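Local atomic coordinates of shikimate 5-dehydrogenase (Mycobacterium fortuitum subsp. fortuitum DSM 46621, PDB entry 4XIJ), a protein that probably catalyses the NADP-dependent interconversion of 3-dehydroshikimate and shikimate, the fourth of seven steps on the route to chorismate. Residues D116-A121 and V142-E147; A185-A190 and A207-A212; I201-A206 and W227-A232. One frame throughout, in Å; residues are numbered along the deposited sequence.

Interaction 1 of 3, residues D116-A121 and V142-E147; sequences DGVTGA and VVALAE
V118 meets A144 with CB and CG1, T119 with its methyl CG2, and the first torsions aim both methyls. In V118, CG1 is anti to the backbone N (chi1 170°) and is carried onto the methyl of A144. In T119, chi1 is 62°. This places CG2 anti to the carbonyl carbon, facing the other helix, and leaves OG1 back over its own helix, where it makes a weak hydrogen bond to the backbone O of V115.

A144 is met by both side chains. Its CB lies 3.5 Å from V118 CB, and V118 CG1 is equally near. T119 CG2 lies 3.7 Å from A144 CB. The same CG2 rests 3.6 Å from A144 O, a van der Waals contact with a carbonyl oxygen. E147, exposed to solvent, brings OE1 to 4.1 Å from T119 CG2, a loose contact at the edge. No hydrogen bond crosses the contact.

D116 OD1 is 5.8 Å from E147 OE1, so two acidic groups stand fairly near each other. D116 OD2 forms a salt bridge with R90, which probably offsets this.

The axes of segments 116-121 and 142-147 approach to 8.4 Å, with a signed crossing angle of -43°. The small side chain of A144 suits this close approach. Helix 114-122 leads from strand 108-111 of the mixed sheet to strand 128-132 of the parallel sheet. Helix 138-147 is the first helix after strand 128-132. Helix 246-261 packs on 114-122 through M248 and A255, and helix 160-172 packs on V142 and V143.

Interaction 2 of 3, residues A185-A190 and A207-A212; sequences AALADA and AVYADA
A type I turn from A207 to A210, closed by a weak bond from A210 N to A207 O, runs into a weakly bonded helical turn and sets Y209 and A212 toward L187. L187 is in the first turn of helix 187-193; A190 N bonds to A186 O. No backbone bond joins the two segments.

L187 carries one side of the contact alone. Its CG is anti to the backbone N (chi1 179°). With chi2 at 60°, CD2 continues the extended line from CA, so this methyl reaches furthest toward the other segment.

CD2 has two neighbours. The closer is A212 CB, at 3.8 Å, a methyl-to-methyl contact. The other is the Y209 ring, with L187 CD2 lying 4.3 Å from Y209 CD1. CD2 meets this ring obliquely. The methyl therefore sits in the notch between the ring and the alanine. A212 CB and Y209 CD1 are 4.9 Å apart, so they flank it without closing on each other.

The Y209 ring has further packing partners. V208 CG1, from the preceding residue, lies 3.8 Å above one face, offset toward the rim. R158 and I182, both in loops, also touch this side chain.

In the fold, helix 187-193 belongs to the crossover from edge strand 176-181 to strand 196-199, which links the two halves of the Rossmann-type parallel sheet. Segment 207-212 lies between strands 196-199 and 218-221. A210 of this segment packs on A234 of helix 230-237.

The chemistry is wholly apolar and local. Only 97 Å² is buried, counting both segments. One leucine methyl is shielded by a ring and an alanine. With no polar bond between the segments, the contact rests on shape and on burial of L187.

Interaction 3 of 3, residues I201-A206 and W227-A232; sequences IPADAA and WPTPLA
T229 meets A203 through one branch and caps a helix with the other. From CB the side chain divides. With chi1 at 58°, OG1 lies between the backbone N and the carbonyl carbon, and CG2 is anti to the carbonyl carbon. CG2 reaches A203 CB at 4.0 Å. OG1 turns to its own chain and accepts from A232 N at 3.0 Å. The bond is fairly straight, 161° at the hydrogen. T229 is thus the N-cap of helix 230-237. The same OG1 is hydrogen-bonded to D221 OD2, which ties the cap to the end of strand 218-221.

Further along both segments, A206 CB lies 4.2 Å from L231 CD2. L231 also packs on V219 and D221 of that strand.

Beside these apolar pairs, a water joins the backbones. It donates to A203 O at 2.9 Å. It accepts from L231 N, also at 2.9 Å. No direct hydrogen bond crosses.

The contact therefore brings the first turns of helices 203-207 and 230-237 together with two alanines, a threonine methyl and a leucine methyl. The N-H groups of L231 and A232, at the start of helix 230-237, thus both have acceptors, the water and T229 OG1.

Following the chain, helix 114-122 leads from strand 108-111 of the mixed sheet to strand 128-132 of the parallel sheet. Interaction 1 closes first, when helix 138-147 returns to that helix after strand 128-132. It is complete before the others begin. Strands 152-157 and 176-181 follow. Interaction 2 opens at 185-190 and interaction 3 at 201-206. Interaction 2 then closes at 207-212, and interaction 3 closes at 227-232, after strand 218-221. These two cross, and they touch: A207 CB lies 3.5 Å from P230 CB. Together they join helices 187-193, 203-207, 210-213 and 230-237 around strands 196-199 and 218-221 of the parallel sheet. Interaction 1 stands apart, its centre about 20 Å from that of interaction 3.

Interaction 1 of 3, residues D116-A121 and V142-E147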
loop_
_atom_site.group_PDB
_atom_site.type_symbol
_atom_site.label_atom_id
_atom_site.label_comp_id
_atom_site.label_asym_id
_atom_site.label_seq_id
_atom_site.Cartn_x
_atom_site.Cartn_y
_atom_site.Cartn_z
ATOM N N ASP A 116 -2.395 -2.562 4.665
ATOM C CA ASP A 116 -3.720 -2.052 4.983
ATOM C C ASP A 116 -4.368 -1.393 3.773
ATOM O O ASP A 116 -5.605 -1.391 3.648
ATOM C CB ASP A 116 -3.676 -0.964 6.070
ATOM C CG ASP A 116 -3.120 -1.435 7.379
ATOM O OD1 ASP A 116 -3.617 -2.409 7.911
ATOM O OD2 ASP A 116 -2.161 -0.831 7.860
ATOM N N GLY A 117 -3.559 -0.746 2.924
ATOM C CA GLY A 117 -4.103 -0.180 1.701
ATOM C C GLY A 117 -4.929 -1.208 0.929
ATOM O O GLY A 117 -6.057 -0.923 0.465
ATOM N N VAL A 118 -4.387 -2.415 0.788
ATOM C CA VAL A 118 -5.077 -3.421 0.003
ATOM C C VAL A 118 -6.149 -4.118 0.848
ATOM O O VAL A 118 -7.276 -4.309 0.359
ATOM C CB VAL A 118 -4.060 -4.441 -0.538
ATOM C CG1 VAL A 118 -4.759 -5.680 -1.184
ATOM C CG2 VAL A 118 -3.138 -3.772 -1.521
ATOM N N THR A 119 -5.857 -4.501 2.099
ATOM C CA THR A 119 -6.923 -5.195 2.862
ATOM C C THR A 119 -8.122 -4.276 3.111
ATOM O O THR A 119 -9.272 -4.720 3.058
ATOM C CB THR A 119 -6.429 -5.750 4.252
ATOM O OG1 THR A 119 -6.008 -4.644 5.071
ATOM C CG2 THR A 119 -5.237 -6.718 4.092
ATOM N N GLY A 120 -7.839 -2.997 3.350
ATOM C CA GLY A 120 -8.875 -2.017 3.631
ATOM C C GLY A 120 -9.663 -1.707 2.365
ATOM O O GLY A 120 -10.906 -1.580 2.409
ATOM N N ALA A 121 -8.966 -1.500 1.240
ATOM C CA ALA A 121 -9.687 -1.123 0.007
ATOM C C ALA A 121 -10.561 -2.251 -0.515
ATOM O O ALA A 121 -11.668 -2.013 -1.008
ATOM C CB ALA A 121 -8.669 -0.693 -1.079
ATOM N N VAL A 142 0.568 -9.262 -2.218
ATOM C CA VAL A 142 0.566 -10.694 -1.879
ATOM C C VAL A 142 0.321 -10.903 -0.378
ATOM O O VAL A 142 -0.536 -11.701 0.010
ATOM C CB VAL A 142 1.880 -11.364 -2.293
ATOM C CG1 VAL A 142 1.983 -12.812 -1.710
ATOM C CG2 VAL A 142 1.986 -11.402 -3.845
ATOM N N VAL A 143 1.046 -10.146 0.465
ATOM C CA VAL A 143 0.910 -10.320 1.910
ATOM C C VAL A 143 -0.517 -9.896 2.332
ATOM O O VAL A 143 -1.135 -10.603 3.102
ATOM C CB VAL A 143 1.987 -9.523 2.654
ATOM C CG1 VAL A 143 1.711 -9.428 4.161
ATOM C CG2 VAL A 143 3.404 -10.140 2.404
ATOM N N ALA A 144 -1.037 -8.809 1.759
ATOM C CA ALA A 144 -2.406 -8.409 2.051
ATOM C C ALA A 144 -3.409 -9.468 1.668
ATOM O O ALA A 144 -4.348 -9.732 2.429
ATOM C CB ALA A 144 -2.735 -7.086 1.349
ATOM N N LEU A 145 -3.251 -10.067 0.481
ATOM C CA LEU A 145 -4.211 -11.093 0.087
ATOM C C LEU A 145 -4.144 -12.273 1.050
ATOM O O LEU A 145 -5.204 -12.836 1.424
ATOM C CB LEU A 145 -3.971 -11.512 -1.380
ATOM C CG LEU A 145 -4.377 -10.440 -2.389
ATOM C CD1 LEU A 145 -3.825 -10.868 -3.794
ATOM C CD2 LEU A 145 -5.867 -10.227 -2.439
ATOM N N ALA A 146 -2.930 -12.655 1.476
ATOM C CA ALA A 146 -2.830 -13.740 2.439
ATOM C C ALA A 146 -3.522 -13.358 3.760
ATOM O O ALA A 146 -4.162 -14.198 4.402
ATOM C CB ALA A 146 -1.382 -14.117 2.712
ATOM N N GLU A 147 -3.388 -12.093 4.151
ATOM C CA GLU A 147 -4.034 -11.603 5.381
ATOM C C GLU A 147 -5.553 -11.528 5.238
ATOM O O GLU A 147 -6.277 -11.541 6.237
ATOM C CB GLU A 147 -3.493 -10.219 5.762
ATOM C CG GLU A 147 -2.064 -10.266 6.279
ATOM C CD GLU A 147 -1.660 -8.949 6.824
ATOM O OE1 GLU A 147 -2.494 -8.018 6.791
ATOM O OE2 GLU A 147 -0.546 -8.861 7.357
#

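Interaction 2 of 3, residues A185-A190 and A207-A212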
loop_
_atom_site.group_PDB
_atom_site.type_symbol
_atom_site.label_atom_id
_atom_site.label_comp_id
_atom_site.label_asym_id
_atom_site.label_seq_id
_atom_site.Cartn_x
_atom_site.Cartn_y
_atom_site.Cartn_z
ATOM N N ALA A 185 -2.188 -18.702 -22.745
ATOM C CA ALA A 185 -3.463 -19.395 -22.827
ATOM C C ALA A 185 -4.112 -19.710 -21.476
ATOM O O ALA A 185 -5.285 -20.129 -21.438
ATOM C CB ALA A 185 -3.283 -20.700 -23.609
ATOM N N ALA A 186 -3.374 -19.562 -20.380
ATOM C CA ALA A 186 -3.925 -19.978 -19.082
ATOM C C ALA A 186 -4.690 -18.870 -18.404
ATOM O O ALA A 186 -5.306 -19.094 -17.367
ATOM C CB ALA A 186 -2.844 -20.462 -18.172
ATOM N N LEU A 187 -4.655 -17.668 -18.971
ATOM C CA LEU A 187 -5.284 -16.527 -18.271
ATOM C C LEU A 187 -6.802 -16.709 -18.148
ATOM O O LEU A 187 -7.409 -16.378 -17.112
ATOM C CB LEU A 187 -4.953 -15.191 -18.964
ATOM C CG LEU A 187 -5.554 -13.910 -18.364
ATOM C CD1 LEU A 187 -5.084 -13.687 -16.882
ATOM C CD2 LEU A 187 -5.215 -12.709 -19.235
ATOM N N ALA A 188 -7.448 -17.235 -19.175
ATOM C CA ALA A 188 -8.909 -17.335 -19.127
ATOM C C ALA A 188 -9.359 -18.193 -17.955
ATOM O O ALA A 188 -10.318 -17.842 -17.253
ATOM C CB ALA A 188 -9.434 -17.899 -20.413
ATOM N N ASP A 189 -8.679 -19.312 -17.746
ATOM C CA ASP A 189 -9.039 -20.176 -16.627
ATOM C C ASP A 189 -8.762 -19.508 -15.270
ATOM O O ASP A 189 -9.548 -19.670 -14.337
ATOM C CB ASP A 189 -8.289 -21.506 -16.678
ATOM C CG ASP A 189 -8.821 -22.458 -17.739
ATOM O OD1 ASP A 189 -9.899 -22.200 -18.331
ATOM O OD2 ASP A 189 -8.158 -23.498 -17.965
ATOM N N ALA A 190 -7.655 -18.765 -15.158
ATOM C CA ALA A 190 -7.361 -18.044 -13.912
ATOM C C ALA A 190 -8.468 -17.013 -13.615
ATOM O O ALA A 190 -8.893 -16.849 -12.464
ATOM C CB ALA A 190 -6.031 -17.368 -13.997
ATOM N N ALA A 207 -4.804 -1.997 -20.047
ATOM C CA ALA A 207 -5.865 -1.902 -21.062
ATOM C C ALA A 207 -5.788 -3.032 -22.098
ATOM O O ALA A 207 -6.808 -3.451 -22.640
ATOM C CB ALA A 207 -5.813 -0.535 -21.793
ATOM N N VAL A 208 -4.573 -3.497 -22.388
ATOM C CA VAL A 208 -4.390 -4.575 -23.367
ATOM C C VAL A 208 -5.173 -5.811 -22.930
ATOM O O VAL A 208 -5.723 -6.550 -23.761
ATOM C CB VAL A 208 -2.884 -4.914 -23.540
ATOM C CG1 VAL A 208 -2.663 -6.128 -24.462
ATOM C CG2 VAL A 208 -2.145 -3.716 -24.071
ATOM N N TYR A 209 -5.239 -6.026 -21.612
ATOM C CA TYR A 209 -5.845 -7.226 -21.035
ATOM C C TYR A 209 -7.175 -6.965 -20.382
ATOM O O TYR A 209 -7.718 -7.860 -19.748
ATOM C CB TYR A 209 -4.872 -7.871 -20.035
ATOM C CG TYR A 209 -3.630 -8.312 -20.771
ATOM C CD1 TYR A 209 -3.646 -9.459 -21.566
ATOM C CD2 TYR A 209 -2.465 -7.586 -20.711
ATOM C CE1 TYR A 209 -2.543 -9.827 -22.295
ATOM C CE2 TYR A 209 -1.345 -7.961 -21.450
ATOM C CZ TYR A 209 -1.395 -9.083 -22.222
ATOM O OH TYR A 209 -0.265 -9.457 -22.922
ATOM N N ALA A 210 -7.740 -5.767 -20.600
ATOM C CA ALA A 210 -8.974 -5.413 -19.885
ATOM C C ALA A 210 -10.143 -6.354 -20.201
ATOM O O ALA A 210 -10.856 -6.785 -19.293
ATOM C CB ALA A 210 -9.388 -3.979 -20.189
ATOM N N ASP A 211 -10.343 -6.688 -21.468
ATOM C CA ASP A 211 -11.425 -7.588 -21.817
ATOM C C ASP A 211 -11.211 -8.978 -21.228
ATOM O O ASP A 211 -12.148 -9.605 -20.768
ATOM C CB ASP A 211 -11.559 -7.701 -23.324
ATOM C CG ASP A 211 -12.209 -6.474 -23.945
ATOM O OD1 ASP A 211 -12.693 -5.577 -23.200
ATOM O OD2 ASP A 211 -12.220 -6.413 -25.188
ATOM N N ALA A 212 -9.971 -9.445 -21.227
ATOM C CA ALA A 212 -9.664 -10.754 -20.646
ATOM C C ALA A 212 -9.834 -10.766 -19.120
ATOM O O ALA A 212 -10.169 -11.790 -18.564
ATOM C CB ALA A 212 -8.238 -11.172 -21.032
#

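Interaction 3 of 3, residues I201-A206 and W227-A232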
loop_
_atom_site.group_PDB
_atom_site.type_symbol
_atom_site.label_atom_id
_atom_site.label_comp_id
_atom_site.label_asym_id
_atom_site.label_seq_id
_atom_site.Cartn_x
_atom_site.Cartn_y
_atom_site.Cartn_z
ATOM N N ILE A 201 -0.249 -2.678 -12.299
ATOM C CA ILE A 201 0.454 -2.170 -13.483
ATOM C C ILE A 201 -0.215 -0.896 -14.030
ATOM O O ILE A 201 -1.383 -0.583 -13.724
ATOM C CB ILE A 201 0.515 -3.261 -14.583
ATOM C CG1 ILE A 201 -0.881 -3.628 -15.120
ATOM C CG2 ILE A 201 1.262 -4.526 -14.070
ATOM C CD1 ILE A 201 -0.786 -4.640 -16.287
ATOM N N PRO A 202 0.496 -0.147 -14.869
ATOM C CA PRO A 202 -0.094 1.098 -15.378
ATOM C C PRO A 202 -1.344 0.845 -16.233
ATOM O O PRO A 202 -1.510 -0.242 -16.846
ATOM C CB PRO A 202 1.050 1.710 -16.230
ATOM C CG PRO A 202 2.304 1.191 -15.577
ATOM C CD PRO A 202 1.927 -0.249 -15.211
ATOM N N ALA A 203 -2.222 1.839 -16.270
ATOM C CA ALA A 203 -3.466 1.720 -17.000
ATOM C C ALA A 203 -3.283 1.343 -18.470
ATOM O O ALA A 203 -4.066 0.538 -18.992
ATOM C CB ALA A 203 -4.231 3.010 -16.895
ATOM N N ASP A 204 -2.294 1.927 -19.153
ATOM C CA ASP A 204 -2.100 1.617 -20.574
ATOM C C ASP A 204 -1.617 0.188 -20.800
ATOM O O ASP A 204 -1.932 -0.416 -21.829
ATOM C CB ASP A 204 -1.112 2.613 -21.228
ATOM C CG ASP A 204 -1.634 4.042 -21.260
ATOM O OD1 ASP A 204 -2.865 4.217 -21.462
ATOM O OD2 ASP A 204 -0.810 4.986 -21.084
ATOM N N ALA A 205 -0.885 -0.375 -19.833
ATOM C CA ALA A 205 -0.479 -1.776 -19.901
ATOM C C ALA A 205 -1.688 -2.678 -19.619
ATOM O O ALA A 205 -1.918 -3.651 -20.360
ATOM C CB ALA A 205 0.637 -2.070 -18.924
ATOM N N ALA A 206 -2.437 -2.366 -18.554
ATOM C CA ALA A 206 -3.624 -3.166 -18.227
ATOM C C ALA A 206 -4.708 -3.097 -19.303
ATOM O O ALA A 206 -5.460 -4.061 -19.463
ATOM C CB ALA A 206 -4.215 -2.744 -16.883
ATOM N N TRP A 227 -9.764 8.174 -14.182
ATOM C CA TRP A 227 -10.705 7.152 -13.715
ATOM C C TRP A 227 -12.041 7.386 -14.407
ATOM O O TRP A 227 -12.473 8.515 -14.499
ATOM C CB TRP A 227 -10.876 7.214 -12.191
ATOM C CG TRP A 227 -11.624 6.034 -11.655
ATOM C CD1 TRP A 227 -12.930 5.997 -11.259
ATOM C CD2 TRP A 227 -11.124 4.712 -11.516
ATOM N NE1 TRP A 227 -13.265 4.731 -10.851
ATOM C CE2 TRP A 227 -12.169 3.920 -11.004
ATOM C CE3 TRP A 227 -9.881 4.120 -11.763
ATOM C CZ2 TRP A 227 -12.001 2.556 -10.721
ATOM C CZ3 TRP A 227 -9.723 2.771 -11.504
ATOM C CH2 TRP A 227 -10.777 2.008 -10.986
ATOM N N PRO A 228 -12.718 6.330 -14.858
ATOM C CA PRO A 228 -12.311 4.914 -14.762
ATOM C C PRO A 228 -11.287 4.535 -15.813
ATOM O O PRO A 228 -11.348 4.970 -16.976
ATOM C CB PRO A 228 -13.623 4.157 -15.012
ATOM C CG PRO A 228 -14.444 5.132 -15.907
ATOM C CD PRO A 228 -14.084 6.507 -15.396
ATOM N N THR A 229 -10.323 3.725 -15.407
ATOM C CA THR A 229 -9.370 3.150 -16.346
ATOM C C THR A 229 -10.062 2.210 -17.341
ATOM O O THR A 229 -11.205 1.750 -17.107
ATOM C CB THR A 229 -8.312 2.350 -15.580
ATOM O OG1 THR A 229 -8.990 1.337 -14.826
ATOM C CG2 THR A 229 -7.491 3.266 -14.639
ATOM N N PRO A 230 -9.376 1.890 -18.457
ATOM C CA PRO A 230 -9.929 0.854 -19.348
ATOM C C PRO A 230 -10.256 -0.456 -18.631
ATOM O O PRO A 230 -11.327 -1.073 -18.888
ATOM C CB PRO A 230 -8.806 0.651 -20.383
ATOM C CG PRO A 230 -8.248 2.030 -20.514
ATOM C CD PRO A 230 -8.247 2.600 -19.080
ATOM N N LEU A 231 -9.366 -0.876 -17.736
ATOM C CA LEU A 231 -9.625 -2.067 -16.929
ATOM C C LEU A 231 -10.933 -1.920 -16.127
ATOM O O LEU A 231 -11.816 -2.797 -16.176
ATOM C CB LEU A 231 -8.442 -2.302 -15.980
ATOM C CG LEU A 231 -8.612 -3.435 -14.956
ATOM C CD1 LEU A 231 -8.926 -4.791 -15.643
ATOM C CD2 LEU A 231 -7.322 -3.534 -14.113
ATOM N N ALA A 232 -11.081 -0.796 -15.421
ATOM C CA ALA A 232 -12.288 -0.587 -14.617
ATOM C C ALA A 232 -13.522 -0.582 -15.480
ATOM O O ALA A 232 -14.565 -1.088 -15.066
ATOM C CB ALA A 232 -12.183 0.711 -13.858
HETATM O O HOH W 1 -6.572 -0.074 -17.648
#